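Local coordinates for glutathione S-transferase omega-like 2 (Saccharomyces cerevisiae, PDB 5LKB), which works as a glutathione-dependent thiol transferase, reducing dehydroascorbate and dimethylarsinic acid, and also reacts with glutathionyl-(hydro)quinones, at residues A[198-212]-A[278-290]. Sequence-based numbering, arbitrary orientation.
Sequences DLVPAQLKTQIDDFN and TVGDQLTEADIRL
N212 lays its carboxamide over one face of the R289 guanidinium, its CG 3.2 Å from R289 NE and offset toward the rim, while a water sits in plane at the edge and accepts from NE. The F211 ring meets L290 CD2 at its edge; A286 CB, T278 CB and V279 CG2 approach it obliquely. The contact joins the starts of helices 205-220 and 285-304 of the all-helical GST C-terminal domain, whose segments 205-212 and 285-290 run 16° from parallel, with the loop at T278 and V279 adding to it. Helix 285-304 begins with the N-capping box of this fold: T284 OG1 accepts from A286 N, and D287 OD2 in turn accepts from T284 N. How a buried amide is held flat is well illustrated by N212, whose ND2 donates in its own plane to the anti lone pair of E285 OE1 (2.9 Å) while OD1 takes a water shared with A286 O. E285 reaches there with CG anti to its backbone N (chi1 176°), and its OE2 pairs with R179 of helix 174-182. With an alanine in place of R289, the N212 amide would probably lose the flat group lying against it and the water its NE donor, opening a gap near the glutathione-binding residues E173 and S174. Elsewhere, I208 CD1 meets T284 CB tip to tip, and the L199 and I288 side chains cross at about a right angle. The backbone closes the join with a nearly straight bond, E285 N to L199 O, 2.9 Å long at 173°.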
loop_
_atom_site.group_PDB
_atom_site.type_symbol
_atom_site.label_atom_id
_atom_site.label_comp_id
_atom_site.label_asym_id
_atom_site.label_seq_id
_atom_site.Cartn_x
_atom_site.Cartn_y
_atom_site.Cartn_z
ATOM N N ASP A 198 33.822 3.895 -16.619
ATOM C CA ASP A 198 33.350 2.712 -17.323
ATOM C C ASP A 198 32.342 1.957 -16.463
ATOM O O ASP A 198 32.707 1.329 -15.461
ATOM C CB ASP A 198 34.537 1.795 -17.687
ATOM C CG ASP A 198 34.154 0.716 -18.673
ATOM O OD1 ASP A 198 32.940 0.471 -18.970
ATOM O OD2 ASP A 198 35.094 0.044 -19.209
ATOM N N LEU A 199 31.106 1.965 -16.910
ATOM C CA LEU A 199 30.001 1.331 -16.180
ATOM C C LEU A 199 29.886 -0.159 -16.461
ATOM O O LEU A 199 29.126 -0.867 -15.803
ATOM C CB LEU A 199 28.719 2.103 -16.499
ATOM C CG LEU A 199 28.708 3.538 -15.973
ATOM C CD1 LEU A 199 27.598 4.325 -16.585
ATOM C CD2 LEU A 199 28.594 3.578 -14.491
ATOM N N VAL A 200 30.663 -0.682 -17.397
ATOM C CA VAL A 200 30.634 -2.101 -17.762
ATOM C C VAL A 200 32.092 -2.557 -17.941
ATOM O O VAL A 200 32.509 -2.950 -19.051
ATOM C CB VAL A 200 29.806 -2.320 -19.026
ATOM C CG1 VAL A 200 29.577 -3.797 -19.198
ATOM C CG2 VAL A 200 28.438 -1.582 -18.919
ATOM N N PRO A 201 32.895 -2.514 -16.885
ATOM C CA PRO A 201 34.301 -2.959 -17.003
ATOM C C PRO A 201 34.425 -4.427 -17.391
ATOM O O PRO A 201 33.684 -5.301 -16.938
ATOM C CB PRO A 201 34.882 -2.717 -15.603
ATOM C CG PRO A 201 33.713 -2.556 -14.691
ATOM C CD PRO A 201 32.567 -2.064 -15.524
ATOM N N ALA A 202 35.454 -4.714 -18.190
ATOM C CA ALA A 202 35.618 -6.057 -18.711
ATOM C C ALA A 202 35.690 -7.106 -17.622
ATOM O O ALA A 202 35.163 -8.213 -17.787
ATOM C CB ALA A 202 36.948 -6.098 -19.479
ATOM N N GLN A 203 36.385 -6.825 -16.533
ATOM C CA GLN A 203 36.511 -7.830 -15.480
ATOM C C GLN A 203 35.180 -8.171 -14.820
ATOM O O GLN A 203 35.075 -9.239 -14.221
ATOM C CB GLN A 203 37.496 -7.366 -14.414
ATOM C CG GLN A 203 38.927 -7.121 -14.918
ATOM N N LEU A 204 34.179 -7.302 -14.965
ATOM C CA LEU A 204 32.851 -7.473 -14.355
ATOM C C LEU A 204 31.755 -7.737 -15.374
ATOM O O LEU A 204 30.621 -8.055 -14.992
ATOM C CB LEU A 204 32.521 -6.188 -13.580
ATOM C CG LEU A 204 33.438 -5.843 -12.402
ATOM C CD1 LEU A 204 32.986 -4.564 -11.669
ATOM C CD2 LEU A 204 33.589 -7.015 -11.427
ATOM N N LYS A 205 32.054 -7.676 -16.667
ATOM C CA LYS A 205 31.010 -7.765 -17.683
ATOM C C LYS A 205 30.119 -8.998 -17.510
ATOM O O LYS A 205 28.887 -8.881 -17.500
ATOM C CB LYS A 205 31.598 -7.715 -19.103
ATOM C CG LYS A 205 30.494 -7.675 -20.135
ATOM C CD LYS A 205 30.952 -7.527 -21.565
ATOM C CE LYS A 205 29.842 -6.893 -22.389
ATOM N NZ LYS A 205 29.636 -7.508 -23.718
ATOM N N THR A 206 30.701 -10.197 -17.348
ATOM C CA THR A 206 29.821 -11.364 -17.320
ATOM C C THR A 206 28.955 -11.340 -16.057
ATOM O O THR A 206 27.773 -11.674 -16.119
ATOM C CB THR A 206 30.593 -12.675 -17.424
ATOM O OG1 THR A 206 31.447 -12.808 -16.287
ATOM C CG2 THR A 206 31.438 -12.671 -18.652
ATOM N N GLN A 207 29.530 -10.946 -14.920
ATOM C CA GLN A 207 28.721 -10.838 -13.692
ATOM C C GLN A 207 27.643 -9.768 -13.817
ATOM O O GLN A 207 26.543 -9.943 -13.277
ATOM C CB GLN A 207 29.573 -10.530 -12.472
ATOM C CG GLN A 207 30.578 -11.599 -12.105
ATOM C CD GLN A 207 31.638 -11.053 -11.199
ATOM O OE1 GLN A 207 31.462 -10.958 -9.989
ATOM N NE2 GLN A 207 32.756 -10.666 -11.795
ATOM N N ILE A 208 27.950 -8.624 -14.437
ATOM C CA ILE A 208 26.914 -7.620 -14.725
ATOM C C ILE A 208 25.807 -8.200 -15.577
ATOM O O ILE A 208 24.614 -8.026 -15.299
ATOM C CB ILE A 208 27.517 -6.367 -15.373
ATOM C CG1 ILE A 208 28.360 -5.589 -14.379
ATOM C CG2 ILE A 208 26.455 -5.498 -16.027
ATOM C CD1 ILE A 208 29.268 -4.541 -14.987
ATOM N N ASP A 209 26.156 -8.900 -16.654
ATOM C CA ASP A 209 25.116 -9.443 -17.507
ATOM C C ASP A 209 24.261 -10.483 -16.776
ATOM O O ASP A 209 23.043 -10.547 -16.984
ATOM C CB ASP A 209 25.716 -10.072 -18.761
ATOM C CG ASP A 209 26.152 -9.047 -19.757
ATOM O OD1 ASP A 209 25.694 -7.887 -19.729
ATOM O OD2 ASP A 209 27.049 -9.371 -20.585
ATOM N N ASP A 210 24.890 -11.341 -15.963
ATOM C CA ASP A 210 24.141 -12.400 -15.288
ATOM C C ASP A 210 23.225 -11.804 -14.225
ATOM O O ASP A 210 22.079 -12.226 -14.111
ATOM C CB ASP A 210 25.105 -13.396 -14.648
ATOM C CG ASP A 210 25.857 -14.248 -15.678
ATOM O OD1 ASP A 210 25.469 -14.257 -16.873
ATOM O OD2 ASP A 210 26.816 -14.930 -15.233
ATOM N N PHE A 211 23.720 -10.834 -13.444
ATOM C CA PHE A 211 22.864 -10.140 -12.467
ATOM C C PHE A 211 21.717 -9.440 -13.191
ATOM O O PHE A 211 20.538 -9.579 -12.804
ATOM C CB PHE A 211 23.743 -9.140 -11.716
ATOM C CG PHE A 211 23.075 -8.430 -10.568
ATOM C CD1 PHE A 211 23.017 -9.027 -9.333
ATOM C CD2 PHE A 211 22.652 -7.108 -10.716
ATOM C CE1 PHE A 211 22.423 -8.357 -8.245
ATOM C CE2 PHE A 211 22.073 -6.416 -9.656
ATOM C CZ PHE A 211 21.961 -7.024 -8.413
ATOM N N ASN A 212 22.034 -8.651 -14.207
ATOM C CA ASN A 212 21.033 -7.931 -14.996
ATOM C C ASN A 212 19.932 -8.845 -15.494
ATOM O O ASN A 212 18.768 -8.455 -15.540
ATOM C CB ASN A 212 21.658 -7.265 -16.241
ATOM C CG ASN A 212 22.362 -5.944 -15.974
ATOM O OD1 ASN A 212 22.426 -5.410 -14.848
ATOM N ND2 ASN A 212 22.996 -5.436 -17.053
ATOM N N THR A 278 26.375 -3.587 -6.125
ATOM C CA THR A 278 25.807 -4.913 -6.394
ATOM C C THR A 278 26.831 -5.863 -7.009
ATOM O O THR A 278 26.857 -7.052 -6.669
ATOM C CB THR A 278 24.571 -4.854 -7.297
ATOM O OG1 THR A 278 24.825 -4.087 -8.487
ATOM C CG2 THR A 278 23.359 -4.250 -6.512
ATOM N N VAL A 279 27.658 -5.360 -7.934
ATOM C CA VAL A 279 28.614 -6.185 -8.673
ATOM C C VAL A 279 30.000 -5.575 -8.483
ATOM O O VAL A 279 30.217 -4.383 -8.757
ATOM C CB VAL A 279 28.240 -6.296 -10.156
ATOM C CG1 VAL A 279 29.292 -7.083 -10.931
ATOM C CG2 VAL A 279 26.941 -6.960 -10.269
ATOM N N GLY A 280 30.920 -6.381 -7.972
ATOM C CA GLY A 280 32.243 -5.921 -7.658
ATOM C C GLY A 280 32.258 -4.856 -6.587
ATOM O O GLY A 280 31.387 -4.788 -5.709
ATOM N N ASP A 281 33.243 -3.975 -6.686
ATOM C CA ASP A 281 33.492 -2.971 -5.666
ATOM C C ASP A 281 33.421 -1.547 -6.210
ATOM O O ASP A 281 33.937 -0.624 -5.589
ATOM C CB ASP A 281 34.839 -3.256 -4.995
ATOM C CG ASP A 281 35.989 -3.207 -5.963
ATOM O OD1 ASP A 281 35.756 -3.174 -7.187
ATOM O OD2 ASP A 281 37.148 -3.196 -5.502
ATOM N N GLN A 282 32.772 -1.351 -7.363
ATOM C CA GLN A 282 32.594 -0.038 -7.967
ATOM C C GLN A 282 31.176 0.071 -8.547
ATOM O O GLN A 282 30.516 -0.936 -8.828
ATOM C CB GLN A 282 33.613 0.180 -9.118
ATOM C CG GLN A 282 33.347 -0.807 -10.234
ATOM C CD GLN A 282 34.161 -0.593 -11.495
ATOM O OE1 GLN A 282 35.215 -1.179 -11.648
ATOM N NE2 GLN A 282 33.631 0.201 -12.430
ATOM N N LEU A 283 30.768 1.324 -8.796
ATOM C CA LEU A 283 29.503 1.594 -9.465
ATOM C C LEU A 283 29.532 1.071 -10.889
ATOM O O LEU A 283 30.454 1.350 -11.667
ATOM C CB LEU A 283 29.236 3.081 -9.461
ATOM C CG LEU A 283 27.986 3.633 -10.149
ATOM C CD1 LEU A 283 26.815 3.316 -9.292
ATOM C CD2 LEU A 283 28.051 5.134 -10.424
ATOM N N THR A 284 28.529 0.316 -11.237
ATOM C CA THR A 284 28.330 -0.237 -12.554
ATOM C C THR A 284 26.901 -0.060 -13.019
ATOM O O THR A 284 25.983 0.323 -12.250
ATOM C CB THR A 284 28.693 -1.725 -12.635
ATOM O OG1 THR A 284 27.616 -2.521 -12.099
ATOM C CG2 THR A 284 30.041 -2.041 -11.952
ATOM N N GLU A 285 26.708 -0.397 -14.284
ATOM C CA GLU A 285 25.397 -0.461 -14.906
ATOM C C GLU A 285 24.408 -1.315 -14.107
ATOM O O GLU A 285 23.197 -1.044 -14.132
ATOM C CB GLU A 285 25.561 -1.098 -16.278
ATOM C CG GLU A 285 24.310 -1.325 -17.002
ATOM C CD GLU A 285 24.557 -2.042 -18.334
ATOM O OE1 GLU A 285 24.228 -3.244 -18.444
ATOM O OE2 GLU A 285 25.055 -1.371 -19.260
ATOM N N ALA A 286 24.899 -2.373 -13.455
ATOM C CA ALA A 286 24.001 -3.233 -12.675
ATOM C C ALA A 286 23.330 -2.416 -11.588
ATOM O O ALA A 286 22.137 -2.617 -11.302
ATOM C CB ALA A 286 24.781 -4.381 -12.029
ATOM N N ASP A 287 24.088 -1.505 -10.949
ATOM C CA ASP A 287 23.481 -0.634 -9.930
ATOM C C ASP A 287 22.436 0.287 -10.546
ATOM O O ASP A 287 21.358 0.532 -9.942
ATOM C CB ASP A 287 24.529 0.200 -9.227
ATOM C CG ASP A 287 25.542 -0.626 -8.541
ATOM O OD1 ASP A 287 25.231 -1.354 -7.598
ATOM O OD2 ASP A 287 26.745 -0.541 -8.939
ATOM N N ILE A 288 22.744 0.850 -11.688
ATOM C CA ILE A 288 21.847 1.783 -12.349
ATOM C C ILE A 288 20.523 1.111 -12.648
ATOM O O ILE A 288 19.448 1.645 -12.349
ATOM C CB ILE A 288 22.526 2.381 -13.599
ATOM C CG1 ILE A 288 23.724 3.233 -13.158
ATOM C CG2 ILE A 288 21.514 3.187 -14.430
ATOM C CD1 ILE A 288 24.598 3.717 -14.285
ATOM N N ARG A 289 20.576 -0.074 -13.234
ATOM C CA ARG A 289 19.379 -0.767 -13.650
ATOM C C ARG A 289 18.550 -1.172 -12.440
ATOM O O ARG A 289 17.326 -1.035 -12.485
ATOM C CB ARG A 289 19.724 -1.975 -14.527
ATOM C CG ARG A 289 20.227 -1.576 -15.956
ATOM C CD ARG A 289 20.871 -2.841 -16.631
ATOM N NE ARG A 289 19.951 -3.957 -16.617
ATOM C CZ ARG A 289 19.564 -4.698 -17.624
ATOM N NH1 ARG A 289 20.029 -4.487 -18.858
ATOM N NH2 ARG A 289 18.721 -5.708 -17.392
ATOM N N LEU A 290 19.184 -1.624 -11.364
ATOM C CA LEU A 290 18.409 -1.989 -10.166
ATOM C C LEU A 290 17.820 -0.740 -9.537
ATOM O O LEU A 290 16.671 -0.773 -9.049
ATOM C CB LEU A 290 19.285 -2.713 -9.154
ATOM C CG LEU A 290 18.613 -3.123 -7.827
ATOM C CD1 LEU A 290 17.491 -4.060 -8.117
ATOM C CD2 LEU A 290 19.598 -3.756 -6.904
HETATM O O HOH W 1 18.676 -5.171 -14.376
HETATM O O HOH W 2 20.825 -4.898 -12.583
#